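Local coordinates for magnesium and cobalt efflux protein (Bordetella parapertussis, PDB 3JTF) that probably takes part in the transport of magnesium and cobalt ions, and binds adenosine monophosphate in the paired CBS domains that make up this fragment, at residues M11-R14 and S15-D18; I34-H38 and S39-V43; L60-Y63 and M64-A68; N88-L91 and R92-A96. One frame throughout, in Å; residues are numbered along the deposited sequence. Where two conformers were deposited one is given.

Contact 1 of 4, residues M11-R14 and S15-D18; sequences MVPR and SRMD. With AMP (adenosine monophosphate), chain F; SO4 (sulfate ion), chain G.
With CG anti to the carbonyl carbon (chi1 -70°) and a bend at chi3, the Arg16 side chain folds back across Pro13 and lays one face of its guanidinium on the proline ring, NH1 of Arg16 lying 3.5 Å from CD of Pro13. The bend at chi3 of selenomethionine Met17 (-62°) likewise turns CE back to CG of Arg14, 3.8 Å away. Val12 directs CG1 to CB of Arg16, and its other branch, CG2, faces the ribose of AMP near O2'. Two backbone bonds close the turn beneath these side chains: Arg16 N donates to Pro13 O at 2.8 Å, and Met17 N to Arg14 O at 3.1 Å, the second being nearly straight (168°). Each donor stands well above the plane of its carbonyl, as fits a tight 3-10 turn. A water lies between Arg14 O and Met17 O, within bonding distance of both; Arg14 O also accepts from Met17 N and from Arg48. The extended Arg14 chain leads away to a sulfate ion, probably from the crystallisation liquor, which NH1 and NH2 grip at the guanidinium edge, while NE forms a salt bridge with Asp49. Met17 also packs on Ile111 and Leu114 of strand 111-116. The turn delivers Asp18 to the nucleotide, where its N donates to AMP N1 at 2.9 Å and its O accepts from AMP N6 at 3.0 Å. Reading the Watson-Crick edge of adenine with one residue's backbone in this way marks the adenine end of the AMP site in this CBS domain pair.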
loop_
_atom_site.group_PDB
_atom_site.type_symbol
_atom_site.label_atom_id
_atom_site.label_comp_id
_atom_site.label_asym_id
_atom_site.label_seq_id
_atom_site.Cartn_x
_atom_site.Cartn_y
_atom_site.Cartn_z
HETATM N N MSE B 11 -10.584 0.979 14.125
HETATM C CA MSE B 11 -9.821 2.109 13.624
HETATM C C MSE B 11 -8.483 2.277 14.330
HETATM O O MSE B 11 -8.318 1.935 15.511
HETATM C CB MSE B 11 -10.632 3.365 13.773
HETATM C CG MSE B 11 -10.844 3.797 15.183
HETATM SE SE MSE B 11 -12.028 5.371 15.265
HETATM C CE MSE B 11 -12.010 5.474 17.247
ATOM N N VAL B 12 -7.528 2.834 13.611
ATOM C CA VAL B 12 -6.330 3.404 14.231
ATOM C C VAL B 12 -6.734 4.691 14.985
ATOM O O VAL B 12 -7.189 5.620 14.385
ATOM C CB VAL B 12 -5.275 3.746 13.173
ATOM C CG1 VAL B 12 -4.021 4.424 13.806
ATOM C CG2 VAL B 12 -4.904 2.490 12.399
ATOM N N PRO B 13 -6.527 4.751 16.301
ATOM C CA PRO B 13 -6.939 5.950 17.018
ATOM C C PRO B 13 -6.140 7.165 16.617
ATOM O O PRO B 13 -4.974 7.062 16.149
ATOM C CB PRO B 13 -6.725 5.607 18.499
ATOM C CG PRO B 13 -5.895 4.398 18.514
ATOM C CD PRO B 13 -5.968 3.717 17.182
ATOM N N ARG B 14 -6.813 8.303 16.742
ATOM C CA ARG B 14 -6.245 9.606 16.406
ATOM C C ARG B 14 -4.783 9.759 16.910
ATOM O O ARG B 14 -3.908 10.192 16.171
ATOM C CB ARG B 14 -7.138 10.683 17.051
ATOM C CG ARG B 14 -6.646 12.097 16.960
ATOM C CD ARG B 14 -7.656 13.007 17.677
ATOM N NE ARG B 14 -7.244 14.390 17.602
ATOM C CZ ARG B 14 -6.363 14.958 18.423
ATOM N NH1 ARG B 14 -6.056 16.244 18.270
ATOM N NH2 ARG B 14 -5.805 14.261 19.423
ATOM N N SER B 15 -4.529 9.381 18.156
ATOM C CA SER B 15 -3.190 9.581 18.775
ATOM C C SER B 15 -2.100 8.789 18.076
ATOM O O SER B 15 -0.926 9.145 18.157
ATOM C CB SER B 15 -3.221 9.208 20.254
ATOM O OG SER B 15 -3.365 7.807 20.394
ATOM N N ARG B 16 -2.497 7.740 17.361
ATOM C CA ARG B 16 -1.558 6.854 16.666
ATOM C C ARG B 16 -1.397 7.168 15.176
ATOM O O ARG B 16 -0.623 6.509 14.476
ATOM C CB ARG B 16 -2.001 5.387 16.784
ATOM C CG ARG B 16 -1.885 4.753 18.157
ATOM C CD ARG B 16 -1.609 3.203 18.030
ATOM N NE ARG B 16 -2.378 2.482 19.030
ATOM C CZ ARG B 16 -3.291 1.556 18.772
ATOM N NH1 ARG B 16 -3.544 1.160 17.520
ATOM N NH2 ARG B 16 -3.946 1.010 19.784
HETATM N N MSE B 17 -2.069 8.179 14.681
HETATM C CA MSE B 17 -1.972 8.474 13.264
HETATM C C MSE B 17 -0.655 9.119 12.890
HETATM O O MSE B 17 -0.178 9.994 13.591
HETATM C CB MSE B 17 -3.111 9.379 12.831
HETATM C CG MSE B 17 -4.441 8.762 13.054
HETATM SE SE MSE B 17 -5.884 9.925 12.337
HETATM C CE MSE B 17 -5.658 11.433 13.351
ATOM N N ASP B 18 -0.058 8.652 11.800
ATOM C CA ASP B 18 1.094 9.296 11.226
ATOM C C ASP B 18 0.558 10.321 10.236
ATOM O O ASP B 18 -0.045 9.957 9.195
ATOM C CB ASP B 18 2.014 8.292 10.508
ATOM C CG ASP B 18 2.723 7.362 11.467
ATOM O OD1 ASP B 18 3.173 7.837 12.521
ATOM O OD2 ASP B 18 2.822 6.144 11.194
HETATM P P AMP F . -0.054 0.535 5.165
HETATM O O1P AMP F . -0.505 1.701 4.353
HETATM O O2P AMP F . 0.180 -0.726 4.400
HETATM O O3P AMP F . 1.079 0.876 6.074
HETATM O "O5'" AMP F . -1.204 0.166 6.205
HETATM C "C5'" AMP F . -0.940 -0.850 7.183
HETATM C "C4'" AMP F . -1.744 -0.509 8.400
HETATM O "O4'" AMP F . -1.237 0.617 9.147
HETATM C "C3'" AMP F . -3.148 -0.079 7.962
HETATM O "O3'" AMP F . -3.964 -1.206 7.626
HETATM C "C2'" AMP F . -3.571 0.637 9.193
HETATM O "O2'" AMP F . -3.681 -0.450 10.188
HETATM C "C1'" AMP F . -2.328 1.501 9.454
HETATM N N9 AMP F . -2.053 2.795 8.731
HETATM C C8 AMP F . -2.010 3.099 7.400
HETATM N N7 AMP F . -1.659 4.403 7.200
HETATM C C5 AMP F . -1.439 4.939 8.424
HETATM C C6 AMP F . -1.013 6.242 8.957
HETATM N N6 AMP F . -0.783 7.267 8.130
HETATM N N1 AMP F . -0.933 6.394 10.297
HETATM C C2 AMP F . -1.151 5.386 11.143
HETATM N N3 AMP F . -1.500 4.154 10.734
HETATM C C4 AMP F . -1.679 3.891 9.405
HETATM S S SO4 G . -4.115 16.224 21.698
HETATM O O1 SO4 G . -4.109 14.786 21.416
HETATM O O2 SO4 G . -5.400 16.631 22.273
HETATM O O3 SO4 G . -3.074 16.524 22.676
HETATM O O4 SO4 G . -3.845 16.969 20.467
HETATM O O HOH W 1 -0.859 11.217 15.879
#

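Contact 2 of 4, residues I34-H38 and S39-V43. With AMP (adenosine monophosphate), chain F; SO4 (sulfate ion), chain H.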
loop_
_atom_site.group_PDB
_atom_site.type_symbol
_atom_site.label_atom_id
_atom_site.label_comp_id
_atom_site.label_asym_id
_atom_site.label_seq_id
_atom_site.Cartn_x
_atom_site.Cartn_y
_atom_site.Cartn_z
ATOM N N ILE B 34 9.826 8.536 4.907
ATOM C CA ILE B 34 10.792 7.409 4.822
ATOM C C ILE B 34 10.910 6.672 6.153
ATOM O O ILE B 34 11.084 5.458 6.185
ATOM C CB ILE B 34 12.207 7.888 4.392
ATOM C CG1 ILE B 34 12.216 8.396 2.961
ATOM C CG2 ILE B 34 13.255 6.764 4.496
ATOM C CD1 ILE B 34 13.334 9.412 2.719
ATOM N N GLU B 35 10.819 7.385 7.264
ATOM C CA GLU B 35 10.872 6.726 8.574
ATOM C C GLU B 35 9.647 5.885 8.910
ATOM O O GLU B 35 9.686 5.117 9.875
ATOM C CB GLU B 35 11.009 7.749 9.687
ATOM C CG GLU B 35 12.339 8.419 9.713
ATOM C CD GLU B 35 12.407 9.526 10.751
ATOM O OE1 GLU B 35 11.360 9.892 11.362
ATOM O OE2 GLU B 35 13.536 10.025 10.937
ATOM N N THR B 36 8.536 6.065 8.203
ATOM C CA THR B 36 7.336 5.359 8.600
ATOM C C THR B 36 7.154 4.322 7.552
ATOM O O THR B 36 7.361 4.583 6.354
ATOM C CB THR B 36 6.077 6.237 8.583
ATOM O OG1 THR B 36 5.634 6.319 7.232
ATOM C CG2 THR B 36 6.334 7.610 9.109
ATOM N N ALA B 37 6.701 3.160 7.948
ATOM C CA ALA B 37 6.270 2.197 6.960
ATOM C C ALA B 37 4.748 2.335 6.688
ATOM O O ALA B 37 3.972 1.401 7.030
ATOM C CB ALA B 37 6.637 0.759 7.439
ATOM N N HIS B 38 4.318 3.481 6.120
ATOM C CA HIS B 38 2.974 3.627 5.524
ATOM C C HIS B 38 3.083 4.283 4.161
ATOM O O HIS B 38 4.023 4.996 3.904
ATOM C CB HIS B 38 2.039 4.441 6.408
ATOM C CG HIS B 38 1.800 3.823 7.740
ATOM N ND1 HIS B 38 1.308 2.545 7.889
ATOM C CD2 HIS B 38 2.042 4.283 8.989
ATOM C CE1 HIS B 38 1.236 2.256 9.181
ATOM N NE2 HIS B 38 1.675 3.298 9.869
ATOM N N SER B 39 2.130 4.007 3.293
ATOM C CA SER B 39 2.104 4.567 1.944
ATOM C C SER B 39 1.261 5.848 1.852
ATOM O O SER B 39 1.415 6.605 0.910
ATOM C CB SER B 39 1.538 3.546 0.953
ATOM O OG SER B 39 0.275 3.027 1.427
ATOM N N ARG B 40 0.348 6.046 2.793
ATOM C CA ARG B 40 -0.623 7.134 2.738
ATOM C C ARG B 40 -0.686 7.902 4.069
ATOM O O ARG B 40 -0.648 7.298 5.130
ATOM C CB ARG B 40 -2.001 6.577 2.438
ATOM C CG ARG B 40 -2.122 5.791 1.120
ATOM C CD ARG B 40 -3.303 4.840 1.197
ATOM N NE ARG B 40 -2.987 3.784 2.152
ATOM C CZ ARG B 40 -3.670 2.666 2.305
ATOM N NH1 ARG B 40 -3.269 1.792 3.202
ATOM N NH2 ARG B 40 -4.740 2.413 1.553
ATOM N N PHE B 41 -0.803 9.220 3.994
ATOM C CA PHE B 41 -0.743 10.092 5.170
ATOM C C PHE B 41 -1.834 11.118 5.095
ATOM O O PHE B 41 -1.918 11.855 4.109
ATOM C CB PHE B 41 0.616 10.776 5.248
ATOM C CG PHE B 41 1.751 9.815 5.273
ATOM C CD1 PHE B 41 2.258 9.295 4.084
ATOM C CD2 PHE B 41 2.269 9.379 6.477
ATOM C CE1 PHE B 41 3.259 8.371 4.089
ATOM C CE2 PHE B 41 3.293 8.473 6.513
ATOM C CZ PHE B 41 3.798 7.941 5.310
ATOM N N PRO B 42 -2.692 11.171 6.118
ATOM C CA PRO B 42 -3.469 12.395 6.260
ATOM C C PRO B 42 -2.570 13.612 6.429
ATOM O O PRO B 42 -1.551 13.530 7.087
ATOM C CB PRO B 42 -4.310 12.163 7.523
ATOM C CG PRO B 42 -4.210 10.682 7.803
ATOM C CD PRO B 42 -2.843 10.300 7.289
ATOM N N VAL B 43 -2.974 14.708 5.802
ATOM C CA VAL B 43 -2.236 15.953 5.789
ATOM C C VAL B 43 -3.006 17.027 6.503
ATOM O O VAL B 43 -4.233 17.145 6.328
ATOM C CB VAL B 43 -1.939 16.381 4.328
ATOM C CG1 VAL B 43 -1.204 17.738 4.303
ATOM C CG2 VAL B 43 -1.092 15.277 3.628
HETATM P P AMP F . -0.054 0.535 5.165
HETATM O O1P AMP F . -0.505 1.701 4.353
HETATM O O2P AMP F . 0.180 -0.726 4.400
HETATM O O3P AMP F . 1.079 0.876 6.074
HETATM O "O5'" AMP F . -1.204 0.166 6.205
HETATM C "C5'" AMP F . -0.940 -0.850 7.183
HETATM C "C4'" AMP F . -1.744 -0.509 8.400
HETATM O "O4'" AMP F . -1.237 0.617 9.147
HETATM C "C3'" AMP F . -3.148 -0.079 7.962
HETATM O "O3'" AMP F . -3.964 -1.206 7.626
HETATM C "C2'" AMP F . -3.571 0.637 9.193
HETATM O "O2'" AMP F . -3.681 -0.450 10.188
HETATM C "C1'" AMP F . -2.328 1.501 9.454
HETATM N N9 AMP F . -2.053 2.795 8.731
HETATM C C8 AMP F . -2.010 3.099 7.400
HETATM N N7 AMP F . -1.659 4.403 7.200
HETATM C C5 AMP F . -1.439 4.939 8.424
HETATM C C6 AMP F . -1.013 6.242 8.957
HETATM N N6 AMP F . -0.783 7.267 8.130
HETATM N N1 AMP F . -0.933 6.394 10.297
HETATM C C2 AMP F . -1.151 5.386 11.143
HETATM N N3 AMP F . -1.500 4.154 10.734
HETATM C C4 AMP F . -1.679 3.891 9.405
HETATM S S SO4 H . -5.506 -1.065 2.475
HETATM O O1 SO4 H . -4.780 -1.302 1.237
HETATM O O2 SO4 H . -6.496 -2.052 2.700
HETATM O O3 SO4 H . -4.524 -1.021 3.577
HETATM O O4 SO4 H . -6.099 0.248 2.420
#
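The chain leaves helix 26-35 in an extended loop and passes through Ser39 into strand 40-44, a course that brings Phe41 back beside Thr36 and His38. Thr36 OG1 meets the edge of the Phe41 ring, near its plane, 3.1 Å from CZ, and the two side chains run antiparallel as they pass. The carbonyl O of His38 approaches the same CZ of Phe41 at 3.3 Å. OG1 of Thr36 is itself held by Ile33 O and receives a weak bond from His38 N, so it pins the loop to the end of the helix. In His38, chi1 -62° and chi2 -56° together set the imidazole nearly parallel to the adenine; AMP C4 sits 3.3 Å above the middle of the ring. ND1 of His38 gives AMP O3P a very short hydrogen bond of 2.5 Å, and CE1 of His38 lies 3.0 Å from AMP O4'. One histidine thus touches base, sugar and phosphate. Arg40, bent at chi3 (-69°), brings its guanidinium edge to two anions: NH1 bonds AMP O1P at 3.0 Å and sulfate O3, while NH2 bonds sulfate O4 at 2.7 Å. Arg40 O accepts from AMP N6 at 3.0 Å, a second protein carbonyl on the adenine amino group, beside that of Asp18. The loop is the helix-to-strand connection of the beta-alpha-beta unit formed by strand 20-21, helix 26-35 and strand 40-44; strand 40-44 runs between strands 20-21 and 51-56, Pro42 and Arg40 reach strands 101-105 and 111-116, and Thr36 O meets Lys58 of the second subunit.

Contact 3 of 4, residues L60-Y63 and M64-A68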
loop_
_atom_site.group_PDB
_atom_site.type_symbol
_atom_site.label_atom_id
_atom_site.label_comp_id
_atom_site.label_asym_id
_atom_site.label_seq_id
_atom_site.Cartn_x
_atom_site.Cartn_y
_atom_site.Cartn_z
ATOM N N LEU B 60 5.077 11.947 -4.430
ATOM C CA LEU B 60 6.177 12.900 -4.305
ATOM C C LEU B 60 7.289 12.634 -5.342
ATOM O O LEU B 60 8.136 13.498 -5.564
ATOM C CB LEU B 60 6.750 12.935 -2.880
ATOM C CG LEU B 60 5.896 13.636 -1.807
ATOM C CD1 LEU B 60 6.656 13.648 -0.482
ATOM C CD2 LEU B 60 5.573 15.068 -2.230
ATOM N N LEU B 61 7.282 11.462 -5.976
ATOM C CA LEU B 61 8.223 11.187 -7.068
ATOM C C LEU B 61 8.018 12.116 -8.263
ATOM O O LEU B 61 8.900 12.247 -9.089
ATOM C CB LEU B 61 8.123 9.743 -7.543
ATOM C CG LEU B 61 8.615 8.750 -6.498
ATOM C CD1 LEU B 61 8.122 7.307 -6.918
ATOM C CD2 LEU B 61 10.129 8.843 -6.323
ATOM N N ARG B 62 6.855 12.739 -8.352
ATOM C CA ARG B 62 6.608 13.736 -9.393
ATOM C C ARG B 62 7.501 14.972 -9.311
ATOM O O ARG B 62 7.582 15.729 -10.262
ATOM C CB ARG B 62 5.159 14.142 -9.356
ATOM C CG ARG B 62 4.218 13.031 -9.730
ATOM C CD ARG B 62 2.803 13.467 -9.444
ATOM N NE ARG B 62 1.812 12.404 -9.580
ATOM C CZ ARG B 62 1.186 12.060 -10.704
ATOM N NH1 ARG B 62 1.452 12.672 -11.840
ATOM N NH2 ARG B 62 0.278 11.086 -10.679
ATOM N N TYR B 63 8.159 15.195 -8.172
ATOM C CA TYR B 63 9.203 16.233 -8.055
ATOM C C TYR B 63 10.236 16.062 -9.145
ATOM O O TYR B 63 10.802 17.049 -9.623
ATOM C CB TYR B 63 9.916 16.176 -6.692
ATOM C CG TYR B 63 11.108 17.128 -6.469
ATOM C CD1 TYR B 63 10.904 18.457 -6.036
ATOM C CD2 TYR B 63 12.443 16.691 -6.631
ATOM C CE1 TYR B 63 11.983 19.331 -5.790
ATOM C CE2 TYR B 63 13.546 17.582 -6.390
ATOM C CZ TYR B 63 13.294 18.882 -5.970
ATOM O OH TYR B 63 14.334 19.751 -5.730
HETATM N N MSE B 64 10.468 14.822 -9.562
HETATM C CA MSE B 64 11.407 14.596 -10.647
HETATM C C MSE B 64 10.793 14.657 -12.048
HETATM O O MSE B 64 11.496 14.419 -13.024
HETATM C CB MSE B 64 12.126 13.275 -10.380
HETATM C CG MSE B 64 12.861 13.343 -8.970
HETATM SE SE MSE B 64 13.993 11.832 -8.823
HETATM C CE MSE B 64 12.541 10.773 -7.991
ATOM N N LEU B 65 9.495 14.938 -12.136
ATOM C CA LEU B 65 8.778 15.017 -13.441
ATOM C C LEU B 65 8.134 16.364 -13.726
ATOM O O LEU B 65 7.688 16.623 -14.846
ATOM C CB LEU B 65 7.708 13.938 -13.541
ATOM C CG LEU B 65 8.208 12.500 -13.451
ATOM C CD1 LEU B 65 6.998 11.556 -13.372
ATOM C CD2 LEU B 65 9.120 12.113 -14.608
ATOM N N GLU B 66 8.111 17.232 -12.729
ATOM C CA GLU B 66 7.517 18.559 -12.858
ATOM C C GLU B 66 8.483 19.614 -12.321
ATOM O O GLU B 66 8.931 19.509 -11.185
ATOM C CB GLU B 66 6.225 18.602 -12.053
ATOM C CG GLU B 66 5.205 17.575 -12.487
ATOM C CD GLU B 66 3.845 17.790 -11.823
ATOM O OE1 GLU B 66 3.211 16.775 -11.443
ATOM O OE2 GLU B 66 3.437 18.975 -11.672
ATOM N N PRO B 67 8.801 20.641 -13.111
ATOM C CA PRO B 67 9.769 21.643 -12.615
ATOM C C PRO B 67 9.362 22.391 -11.334
ATOM O O PRO B 67 10.235 22.679 -10.467
ATOM C CB PRO B 67 9.881 22.647 -13.775
ATOM C CG PRO B 67 9.381 21.944 -14.966
ATOM C CD PRO B 67 8.380 20.907 -14.492
ATOM N N ALA B 68 8.085 22.737 -11.223
ATOM C CA ALA B 68 7.636 23.509 -10.066
ATOM C C ALA B 68 6.500 22.774 -9.386
ATOM O O ALA B 68 5.353 23.206 -9.438
ATOM C CB ALA B 68 7.196 24.918 -10.484
HETATM O O HOH W 2 10.875 19.683 -9.256
#
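Apolar packing centres on selenomethionine Met64, whose CE turns back at chi3 (-90°) to rest 3.5 Å from CD2 of Leu61; the two side chains lie alongside one another and point the same way. On its other flank, CG of Met64 is 4.1 Å from CD2 of Tyr63, and those side chains cross at about a right angle. Backbone hydrogen bonds give the turn its shape. Met64 N donates to Leu61 O at 3.1 Å, and Leu65 N to Arg62 O at 2.8 Å. Both follow the i to i+3 pattern of a 3-10 helix, and each donor rises far above the plane of its carbonyl. Arg62 O takes a weak additional bond from Glu66 N, so one carbonyl holds two successive amides as the winding gives out. This 3-10 segment falls between strand 51-56 and helix 71-74, still within the first CBS repeat, and Leu60 joins it to both helix 26-35 and helix 71-74. A water sits 2.7 Å from both Tyr63 O and Glu66 O, bridging two carbonyls that could not bond to one another; it lies over one face of the Tyr63 ring, off its centre. Charge plays a looser part. Arg62 and Glu66 run side by side, their flat groups 83° apart, but NH1 of Arg62 is 4.5 Å from OE1 of Glu66, too long for a salt bridge, and Arg62 NE makes a long, weak ion pair with Asp59. Across the dimer, Tyr63 packs on Met64 of the second subunit and Met64 on its Tyr63, while Arg62 and Leu65 both meet its Ile34.

Contact 4 of 4, residues N88-L91 and R92-A96; sequences NVLL and REFRA
Leu90 sets CD1 over one face of the Phe94 ring in a CH-pi contact, 3.9 Å from the ring centroid and 16° off its normal. CG of Leu90 adds a contact at 3.7 Å to CE2 of Phe94. The same methyl, CD1 of Leu90, also meets OE1 of Glu93 at 3.5 Å. One residue further on, in one of the two conformers modelled for Arg95, CD2 of Leu91 appears to cover the centre of one guanidinium face, 3.8 Å from CZ of Arg95; CG anti to the backbone N (chi1 -178°) carries the Leu91 methyls alongside that arginine. The Leu90-Phe94 and Leu91-Arg95 pairs, i to i+4, belong to helix 87-96, the helix of the beta-alpha-beta unit between strands 80-82 and 101-105 in the second CBS repeat. The backbone spaces them: Phe94 N donates to Leu90 O at 2.8 Å and nearly straight (175°), Arg95 N to Leu91 O at 2.9 Å, and Glu93 N to Val89 O at 3.0 Å in the carbonyl plane. Farther out, OE1 of Glu93 is held by a salt bridge to Lys85. Helix 117-126 supports the leucines, with Val120 against Leu90, and Met117 and Ile124 against Leu91. Val125 of the second subunit packs on both Leu91 and Arg95.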
loop_
_atom_site.group_PDB
_atom_site.type_symbol
_atom_site.label_atom_id
_atom_site.label_comp_id
_atom_site.label_asym_id
_atom_site.label_seq_id
_atom_site.Cartn_x
_atom_site.Cartn_y
_atom_site.Cartn_z
ATOM N N ASN B 88 -19.266 -4.492 6.963
ATOM C CA ASN B 88 -19.625 -5.173 5.715
ATOM C C ASN B 88 -19.910 -4.115 4.619
ATOM O O ASN B 88 -19.516 -4.299 3.460
ATOM C CB ASN B 88 -20.798 -6.163 5.875
ATOM C CG ASN B 88 -20.490 -7.339 6.852
ATOM O OD1 ASN B 88 -19.323 -7.730 7.071
ATOM N ND2 ASN B 88 -21.555 -7.905 7.436
ATOM N N VAL B 89 -20.548 -3.015 4.995
ATOM C CA VAL B 89 -20.880 -1.946 4.034
ATOM C C VAL B 89 -19.608 -1.212 3.625
ATOM O O VAL B 89 -19.385 -0.992 2.449
ATOM C CB VAL B 89 -21.882 -0.961 4.605
ATOM C CG1 VAL B 89 -22.137 0.194 3.620
ATOM C CG2 VAL B 89 -23.225 -1.702 4.937
ATOM N N LEU B 90 -18.747 -0.934 4.589
ATOM C CA LEU B 90 -17.493 -0.213 4.331
ATOM C C LEU B 90 -16.563 -1.010 3.409
ATOM O O LEU B 90 -15.839 -0.439 2.567
ATOM C CB LEU B 90 -16.779 0.112 5.653
ATOM C CG LEU B 90 -15.454 0.861 5.551
ATOM C CD1 LEU B 90 -15.629 2.204 4.690
ATOM C CD2 LEU B 90 -14.865 1.155 6.944
ATOM N N LEU B 91 -16.544 -2.330 3.606
ATOM C CA LEU B 91 -15.782 -3.199 2.721
ATOM C C LEU B 91 -16.207 -3.027 1.239
ATOM O O LEU B 91 -15.367 -2.900 0.372
ATOM C CB LEU B 91 -15.927 -4.655 3.123
ATOM C CG LEU B 91 -15.091 -5.590 2.236
ATOM C CD1 LEU B 91 -13.629 -5.146 2.088
ATOM C CD2 LEU B 91 -15.186 -7.047 2.807
ATOM N N ARG B 92 -17.506 -3.050 0.993
ATOM C CA ARG B 92 -18.049 -2.873 -0.332
ATOM C C ARG B 92 -17.684 -1.505 -0.885
ATOM O O ARG B 92 -17.399 -1.376 -2.062
ATOM C CB ARG B 92 -19.578 -3.029 -0.306
ATOM C CG ARG B 92 -20.051 -4.448 0.072
ATOM C CD ARG B 92 -21.539 -4.656 -0.126
ATOM N NE ARG B 92 -21.854 -4.837 -1.547
ATOM C CZ ARG B 92 -23.076 -5.055 -2.053
ATOM N NH1 ARG B 92 -24.146 -5.057 -1.259
ATOM N NH2 ARG B 92 -23.231 -5.221 -3.372
ATOM N N GLU B 93 -17.744 -0.493 -0.033
ATOM C CA GLU B 93 -17.389 0.882 -0.410
ATOM C C GLU B 93 -15.928 1.006 -0.843
ATOM O O GLU B 93 -15.609 1.500 -1.958
ATOM C CB GLU B 93 -17.683 1.846 0.737
ATOM C CG GLU B 93 -17.215 3.308 0.491
ATOM C CD GLU B 93 -17.563 4.251 1.644
ATOM O OE1 GLU B 93 -18.025 3.769 2.699
ATOM O OE2 GLU B 93 -17.404 5.488 1.485
ATOM N N PHE B 94 -15.054 0.522 0.014
ATOM C CA PHE B 94 -13.626 0.498 -0.270
ATOM C C PHE B 94 -13.297 -0.334 -1.527
ATOM O O PHE B 94 -12.491 0.103 -2.349
ATOM C CB PHE B 94 -12.878 -0.139 0.906
ATOM C CG PHE B 94 -12.493 0.800 2.028
ATOM C CD1 PHE B 94 -12.138 2.112 1.810
ATOM C CD2 PHE B 94 -12.390 0.298 3.335
ATOM C CE1 PHE B 94 -11.743 2.937 2.871
ATOM C CE2 PHE B 94 -11.991 1.104 4.394
ATOM C CZ PHE B 94 -11.661 2.438 4.167
ATOM N N ARG B 95 -13.893 -1.516 -1.685
ATOM C CA ARG B 95 -13.610 -2.360 -2.852
ATOM C C ARG B 95 -13.956 -1.640 -4.165
ATOM O O ARG B 95 -13.276 -1.828 -5.165
ATOM C CB ARG B 95 -14.372 -3.695 -2.788
ATOM C CG ARG B 95 -13.694 -4.814 -1.958
ATOM C CD ARG B 95 -14.612 -6.068 -1.903
ATOM N NE ARG B 95 -14.075 -7.214 -1.140
ATOM C CZ ARG B 95 -14.809 -8.264 -0.810
ATOM N NH1 ARG B 95 -16.078 -8.293 -1.180
ATOM N NH2 ARG B 95 -14.296 -9.299 -0.137
ATOM N N ALA B 96 -15.020 -0.841 -4.152
ATOM C CA ALA B 96 -15.491 -0.131 -5.344
ATOM C C ALA B 96 -14.759 1.229 -5.573
ATOM O O ALA B 96 -14.835 1.809 -6.663
ATOM C CB ALA B 96 -17.029 0.090 -5.266
#

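Overall arrangement
Contacts 1 to 4 follow one another along the chain, the first three within the first CBS repeat and contact 4 in the second. Contact 1 includes strand 12-13 of the four-stranded sheet, whose strands 80-82 and 101-105 flank the helix of contact 4; contact 2 joins helix 26-35 to strand 40-44 of the three-stranded sheet, and contact 3 follows strand 51-56 of that sheet. Contacts 1 and 2, centres 12 Å apart, are the pair that touch, through Asp18. The centre of contact 3 is about 30 Å from that of contact 1 and about 33 Å from that of contact 4. Contact 2 alone both holds AMP and touches the second subunit, so nucleotide site and dimer interface meet there.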